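Local structure of uncharacterized protein (Staphylococcus aureus subsp. aureus Mu50, 4QPV) at residues A[20-24]-A[25-29]; A[236-239]-A[240-244]. The protein is of unknown function but belongs to the DUF1672 family and has a unique fold built on a kinked-helix-beta-beta-beta repeat. One frame throughout, in Å; residues are numbered along the deposited sequence. Where two conformers were deposited one is given.

Contact 1 (A[20-24]-A[25-29]); sequences EEMEA and SKYVG
Backbone hydrogen bonds join Glu-23 and Ala-24 to the residues three further on. Lys-26 N donates to Glu-23 O at 3.0 Å. Tyr-27 N donates to Ala-24 O over a longer 3.3 Å. The two bonds close overlapping beta turns, which take the chain off the end of strand 21-23.

A water bridges the ends of the second turn. It donates to Ala-24 O at 2.6 Å and to Tyr-27 O at 2.8 Å. It also sits at the edge of the Tyr-27 ring, in its plane. Ala-24 O thus accepts two bonds. Tyr-27 O has a further partner in Thr-158 OG1.

The charged contact is a salt bridge near the surface. Glu-23 and Lys-26 run side by side, both extended beyond CG. Their ends meet loosely, with Glu-23 OE1 3.6 Å from Lys-26 NZ.

The apolar contact is Met-aromatic. Selenomethionine Met-22 bends at its last torsion, and its SE comes to the edge of the Tyr-27 ring, 4.1 Å from CD1. The same SE lies 4.0 Å from Tyr-27 CA, so it packs against backbone as well as ring. Tyr-27 CG is anti to the backbone N (chi1 178°). The ring packs on Ile-269 of strand 268-270, and its OH bonds to Thr-271 O just beyond that strand. Gly-29 N lies 3.4 Å above one face, over the ring centre.

The chemistry is divided between two environments. The buried tyrosine is fixed by packing and by its hydroxyl bond, whereas the long salt bridge at the surface probably adds only modest stability to the turn.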
ATOM      1  N   GLU A  20     -22.095   0.975   9.088  1.00 43.25           N
ATOM      2  CA  GLU A  20     -21.260  -0.204   8.836  1.00 42.00           C
ATOM      3  C   GLU A  20     -20.621  -0.129   7.454  1.00 40.72           C
ATOM      4  O   GLU A  20     -19.449  -0.476   7.283  1.00 37.15           O
ATOM      5  CB  GLU A  20     -22.093  -1.501   8.947  1.00 44.98           C
ATOM      6  CG  GLU A  20     -21.243  -2.768   8.928  1.00 60.68           C
ATOM      7  CD  GLU A  20     -21.987  -4.091   8.889  1.00 93.42           C
ATOM      8  OE1 GLU A  20     -22.700  -4.405   9.871  1.00 96.33           O
ATOM      9  OE2 GLU A  20     -21.807  -4.842   7.902  1.00 86.51           O
ATOM     10  N   GLU A  21     -21.416   0.287   6.470  1.00 37.03           N
ATOM     11  CA  GLU A  21     -20.964   0.391   5.094  0.50 35.74           C
ATOM     12  C   GLU A  21     -21.297   1.762   4.549  1.00 39.41           C
ATOM     13  O   GLU A  21     -22.285   2.363   4.972  1.00 40.59           O
ATOM     14  CB  GLU A  21     -21.593  -0.715   4.240  0.50 37.41           C
ATOM     15  CG  GLU A  21     -20.562  -1.512   3.463  0.50 42.00           C
ATOM     16  CD  GLU A  21     -21.080  -2.768   2.788  0.50 60.38           C
ATOM     17  OE1 GLU A  21     -22.145  -2.704   2.133  0.50 54.41           O
ATOM     18  OE2 GLU A  21     -20.394  -3.810   2.884  0.50 51.26           O
HETATM   19  N   MSE A  22     -20.463   2.252   3.650  1.00 34.09           N
HETATM   20  CA  MSE A  22     -20.580   3.534   2.995  1.00 32.69           C
HETATM   21  C   MSE A  22     -20.132   3.420   1.569  1.00 34.33           C
HETATM   22  O   MSE A  22     -19.320   2.537   1.254  1.00 32.68           O
HETATM   23  CB  MSE A  22     -19.615   4.483   3.730  1.00 34.01           C
HETATM   24  CG  MSE A  22     -20.024   5.907   3.735  1.00 39.11           C
HETATM   25 SE   MSE A  22     -18.723   6.793   4.856  0.75 42.31          SE
HETATM   26  CE  MSE A  22     -19.532   6.652   6.415  1.00 40.13           C
ATOM     27  N   GLU A  23     -20.548   4.378   0.726  1.00 30.80           N
ATOM     28  CA  GLU A  23     -20.039   4.479  -0.641  1.00 30.42           C
ATOM     29  C   GLU A  23     -18.542   4.791  -0.577  1.00 32.82           C
ATOM     30  O   GLU A  23     -18.109   5.671   0.189  1.00 31.64           O
ATOM     31  CB  GLU A  23     -20.796   5.561  -1.434  1.00 32.45           C
ATOM     32  CG  GLU A  23     -22.234   5.155  -1.697  1.00 42.84           C
ATOM     33  CD  GLU A  23     -23.113   6.193  -2.359  1.00 61.13           C
ATOM     34  OE1 GLU A  23     -22.635   6.884  -3.288  1.00 47.05           O
ATOM     35  OE2 GLU A  23     -24.309   6.259  -1.998  1.00 65.18           O
ATOM     36  N   ALA A  24     -17.743   4.038  -1.332  1.00 29.16           N
ATOM     37  CA  ALA A  24     -16.292   4.226  -1.344  1.00 29.74           C
ATOM     38  C   ALA A  24     -15.890   5.659  -1.726  1.00 35.84           C
ATOM     39  O   ALA A  24     -14.918   6.183  -1.175  1.00 33.38           O
ATOM     40  CB  ALA A  24     -15.659   3.253  -2.298  1.00 30.17           C
ATOM     41  N   SER A  25     -16.678   6.315  -2.609  1.00 34.32           N
ATOM     42  CA  SER A  25     -16.408   7.698  -3.042  1.00 35.01           C
ATOM     43  C   SER A  25     -16.547   8.719  -1.891  1.00 40.44           C
ATOM     44  O   SER A  25     -15.988   9.810  -1.967  1.00 43.14           O
ATOM     45  CB  SER A  25     -17.354   8.075  -4.180  1.00 37.64           C
ATOM     46  OG  SER A  25     -18.691   8.059  -3.713  1.00 45.51           O
ATOM     47  N   LYS A  26     -17.281   8.375  -0.839  1.00 35.41           N
ATOM     48  CA  LYS A  26     -17.492   9.270   0.282  1.00 36.42           C
ATOM     49  C   LYS A  26     -16.722   8.816   1.545  1.00 39.22           C
ATOM     50  O   LYS A  26     -16.719   9.526   2.558  1.00 42.34           O
ATOM     51  CB  LYS A  26     -19.000   9.398   0.558  1.00 40.29           C
ATOM     52  CG  LYS A  26     -19.726  10.111  -0.587  1.00 50.27           C
ATOM     53  CD  LYS A  26     -21.225   9.926  -0.577  1.00 62.40           C
ATOM     54  CE  LYS A  26     -21.820  10.431  -1.877  1.00 73.07           C
ATOM     55  NZ  LYS A  26     -23.279  10.163  -1.966  1.00 85.44           N
ATOM     56  N   TYR A  27     -16.086   7.643   1.496  1.00 29.54           N
ATOM     57  CA  TYR A  27     -15.365   7.156   2.662  1.00 27.35           C
ATOM     58  C   TYR A  27     -13.962   7.799   2.768  1.00 28.16           C
ATOM     59  O   TYR A  27     -13.159   7.696   1.841  1.00 27.21           O
ATOM     60  CB  TYR A  27     -15.268   5.639   2.605  1.00 26.64           C
ATOM     61  CG  TYR A  27     -14.484   5.042   3.755  1.00 25.50           C
ATOM     62  CD1 TYR A  27     -15.000   5.040   5.049  1.00 26.33           C
ATOM     63  CD2 TYR A  27     -13.257   4.416   3.537  1.00 23.92           C
ATOM     64  CE1 TYR A  27     -14.298   4.468   6.106  1.00 24.32           C
ATOM     65  CE2 TYR A  27     -12.559   3.811   4.582  1.00 23.81           C
ATOM     66  CZ  TYR A  27     -13.095   3.819   5.858  1.00 26.66           C
ATOM     67  OH  TYR A  27     -12.432   3.214   6.892  1.00 26.30           O
ATOM     68  N   VAL A  28     -13.695   8.469   3.897  1.00 25.06           N
ATOM     69  CA  VAL A  28     -12.409   9.122   4.151  1.00 24.70           C
ATOM     70  C   VAL A  28     -11.728   8.517   5.414  1.00 29.21           C
ATOM     71  O   VAL A  28     -10.797   9.110   5.954  1.00 29.59           O
ATOM     72  CB  VAL A  28     -12.518  10.684   4.210  1.00 27.99           C
ATOM     73  CG1 VAL A  28     -12.948  11.255   2.851  1.00 27.75           C
ATOM     74  CG2 VAL A  28     -13.441  11.168   5.344  1.00 28.62           C
ATOM     75  N   GLY A  29     -12.168   7.328   5.835  1.00 26.01           N
ATOM     76  CA  GLY A  29     -11.590   6.656   6.999  1.00 25.70           C
ATOM     77  C   GLY A  29     -12.369   6.818   8.290  1.00 31.60           C
ATOM     78  O   GLY A  29     -11.905   6.371   9.349  1.00 30.64           O
TER
HETATM   79  O   HOH W   1     -12.673   5.593   0.010  1.00 25.83           O

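Contact 2 (A[236-239]-A[240-244]); sequences NTID and EMIDF
Ile-238 and Ile-242 meet one turn apart on helix 234-249. Their side chains cross at a slant, with Ile-238 CG1 3.8 Å from Ile-242 CD1. Ile-238 CG1 is anti to the backbone N (chi1 -177°), which carries that branch along the helix toward Ile-242. On another side of the helix, Met-241 CG rests 3.6 Å from Thr-237 O.

Regular helical bonds set this spacing. Met-241 N donates to Thr-237 O at 3.1 Å, and Ile-242 N to Ile-238 O at 2.9 Å. Asp-243 N donates to Asp-239 O, also at 2.9 Å.

Polar groups fix the first turn. Thr-237 OG1 donates to Asn-236 OD1 at 2.8 Å, in the carbonyl plane. Glu-240 OE1 comes within 3.1 Å of Asn-236 O, but both atoms are acceptors. The carboxylate has a salt-bridge partner in Lys-229, whose NZ also bonds to Thr-237 OG1.

The helix connects the parallel strands 220-227 and 259-265 in a beta-alpha-beta crossover. Thr-237, Met-241 and Phe-244 pack on strand 259-265. Thr-237, Ile-238 and Met-241 reach strand 282-285. Phe-244 stacks on Tyr-152, whose OH bonds to Asp-243.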
ATOM      1  N   ASN A 236     -22.906  -8.630 -14.848  1.00 30.36           N
ATOM      2  CA  ASN A 236     -23.206  -7.467 -15.711  1.00 29.43           C
ATOM      3  C   ASN A 236     -22.016  -6.470 -15.882  1.00 29.69           C
ATOM      4  O   ASN A 236     -22.158  -5.470 -16.593  1.00 29.30           O
ATOM      5  CB  ASN A 236     -24.495  -6.735 -15.255  1.00 29.30           C
ATOM      6  CG  ASN A 236     -24.399  -5.915 -13.973  1.00 34.91           C
ATOM      7  OD1 ASN A 236     -23.323  -5.511 -13.511  1.00 34.36           O
ATOM      8  ND2 ASN A 236     -25.543  -5.650 -13.374  1.00 30.02           N
ATOM      9  N   THR A 237     -20.850  -6.758 -15.300  1.00 27.39           N
ATOM     10  CA  THR A 237     -19.722  -5.846 -15.444  1.00 26.03           C
ATOM     11  C   THR A 237     -18.499  -6.584 -16.042  1.00 29.00           C
ATOM     12  O   THR A 237     -17.532  -5.919 -16.420  1.00 26.90           O
ATOM     13  CB  THR A 237     -19.444  -5.159 -14.069  1.00 31.02           C
ATOM     14  OG1 THR A 237     -20.671  -4.571 -13.621  1.00 27.43           O
ATOM     15  CG2 THR A 237     -18.351  -4.056 -14.135  1.00 26.80           C
ATOM     16  N   ILE A 238     -18.539  -7.939 -16.147  1.00 27.08           N
ATOM     17  CA  ILE A 238     -17.406  -8.708 -16.689  1.00 27.87           C
ATOM     18  C   ILE A 238     -17.017  -8.238 -18.114  1.00 30.76           C
ATOM     19  O   ILE A 238     -15.827  -8.037 -18.370  1.00 28.44           O
ATOM     20  CB  ILE A 238     -17.595 -10.250 -16.639  1.00 32.01           C
ATOM     21  CG1 ILE A 238     -16.343 -11.030 -17.155  1.00 33.81           C
ATOM     22  CG2 ILE A 238     -18.873 -10.720 -17.354  1.00 31.35           C
ATOM     23  CD1 ILE A 238     -15.075 -10.798 -16.417  1.00 40.57           C
ATOM     24  N   ASP A 239     -17.992  -8.060 -19.018  1.00 27.70           N
ATOM     25  CA  ASP A 239     -17.679  -7.638 -20.392  1.00 26.81           C
ATOM     26  C   ASP A 239     -16.982  -6.289 -20.421  1.00 29.92           C
ATOM     27  O   ASP A 239     -15.984  -6.143 -21.122  1.00 27.91           O
ATOM     28  CB  ASP A 239     -18.916  -7.605 -21.276  1.00 27.61           C
ATOM     29  CG  ASP A 239     -19.316  -9.004 -21.644  1.00 29.61           C
ATOM     30  OD1 ASP A 239     -18.790  -9.523 -22.662  1.00 29.32           O
ATOM     31  OD2 ASP A 239     -20.143  -9.593 -20.916  1.00 33.44           O
ATOM     32  N   GLU A 240     -17.449  -5.333 -19.607  1.00 27.71           N
ATOM     33  CA  GLU A 240     -16.821  -4.006 -19.556  1.00 27.28           C
ATOM     34  C   GLU A 240     -15.371  -4.090 -19.076  1.00 29.38           C
ATOM     35  O   GLU A 240     -14.520  -3.398 -19.629  1.00 28.75           O
ATOM     36  CB  GLU A 240     -17.638  -3.069 -18.662  1.00 27.87           C
ATOM     37  CG  GLU A 240     -18.895  -2.588 -19.364  1.00 31.27           C
ATOM     38  CD  GLU A 240     -19.938  -2.135 -18.369  1.00 39.76           C
ATOM     39  OE1 GLU A 240     -20.681  -2.995 -17.843  1.00 32.40           O
ATOM     40  OE2 GLU A 240     -19.944  -0.927 -18.044  1.00 31.50           O
HETATM   41  N   MSE A 241     -15.079  -5.003 -18.119  1.00 25.61           N
HETATM   42  CA  MSE A 241     -13.725  -5.200 -17.584  1.00 23.80           C
HETATM   43  C   MSE A 241     -12.825  -5.887 -18.621  1.00 28.70           C
HETATM   44  O   MSE A 241     -11.658  -5.498 -18.781  1.00 28.81           O
HETATM   45  CB  MSE A 241     -13.747  -5.956 -16.250  1.00 24.53           C
HETATM   46  CG  MSE A 241     -14.322  -5.089 -15.100  1.00 26.39           C
HETATM   47 SE   MSE A 241     -13.299  -3.403 -14.831  0.75 27.64          SE
HETATM   48  CE  MSE A 241     -14.479  -2.156 -15.677  1.00 24.45           C
ATOM     49  N   ILE A 242     -13.381  -6.837 -19.376  1.00 25.05           N
ATOM     50  CA  ILE A 242     -12.638  -7.484 -20.459  1.00 26.50           C
ATOM     51  C   ILE A 242     -12.258  -6.409 -21.473  1.00 28.02           C
ATOM     52  O   ILE A 242     -11.120  -6.369 -21.920  1.00 28.35           O
ATOM     53  CB  ILE A 242     -13.463  -8.630 -21.116  1.00 30.56           C
ATOM     54  CG1 ILE A 242     -13.518  -9.869 -20.178  1.00 31.48           C
ATOM     55  CG2 ILE A 242     -12.909  -9.004 -22.521  1.00 31.45           C
ATOM     56  CD1 ILE A 242     -14.635 -10.913 -20.597  1.00 34.25           C
ATOM     57  N   ASP A 243     -13.202  -5.516 -21.787  1.00 25.44           N
ATOM     58  CA  ASP A 243     -12.958  -4.461 -22.768  1.00 26.25           C
ATOM     59  C   ASP A 243     -11.920  -3.462 -22.261  1.00 29.72           C
ATOM     60  O   ASP A 243     -11.011  -3.114 -23.007  1.00 30.62           O
ATOM     61  CB  ASP A 243     -14.260  -3.756 -23.160  1.00 27.53           C
ATOM     62  CG  ASP A 243     -14.051  -2.776 -24.292  1.00 31.44           C
ATOM     63  OD1 ASP A 243     -13.641  -3.219 -25.394  1.00 31.86           O
ATOM     64  OD2 ASP A 243     -14.312  -1.567 -24.084  1.00 33.68           O
ATOM     65  N   PHE A 244     -12.007  -3.051 -20.989  1.00 27.01           N
ATOM     66  CA  PHE A 244     -11.024  -2.153 -20.423  1.00 25.81           C
ATOM     67  C   PHE A 244      -9.631  -2.834 -20.432  1.00 28.41           C
ATOM     68  O   PHE A 244      -8.670  -2.171 -20.790  1.00 28.15           O
ATOM     69  CB  PHE A 244     -11.446  -1.702 -19.009  1.00 26.04           C
ATOM     70  CG  PHE A 244     -10.591  -0.630 -18.353  1.00 25.40           C
ATOM     71  CD1 PHE A 244      -9.861   0.274 -19.121  1.00 27.13           C
ATOM     72  CD2 PHE A 244     -10.560  -0.498 -16.968  1.00 26.09           C
ATOM     73  CE1 PHE A 244      -9.101   1.280 -18.517  1.00 27.31           C
ATOM     74  CE2 PHE A 244      -9.797   0.506 -16.360  1.00 28.80           C
ATOM     75  CZ  PHE A 244      -9.076   1.388 -17.139  1.00 27.52           C
TER

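Contact 1 comes first along the chain, near the start of the modelled part, and contact 2 follows more than 200 residues later. Their centres are 24 Å apart and their nearest atoms about 14 Å, so they do not touch. They share no helix or strand. Contact 1 leaves strand 21-23, which pairs antiparallel with strand 268-270. Contact 2 lies on helix 234-249, which packs against the mixed five-stranded sheet. The link is strand 259-265, which takes the helix on its surface and is soon followed by strand 268-270. The pairing of 21-23 with 268-270 thus joins the N-terminal segment to the C-terminal part of the chain.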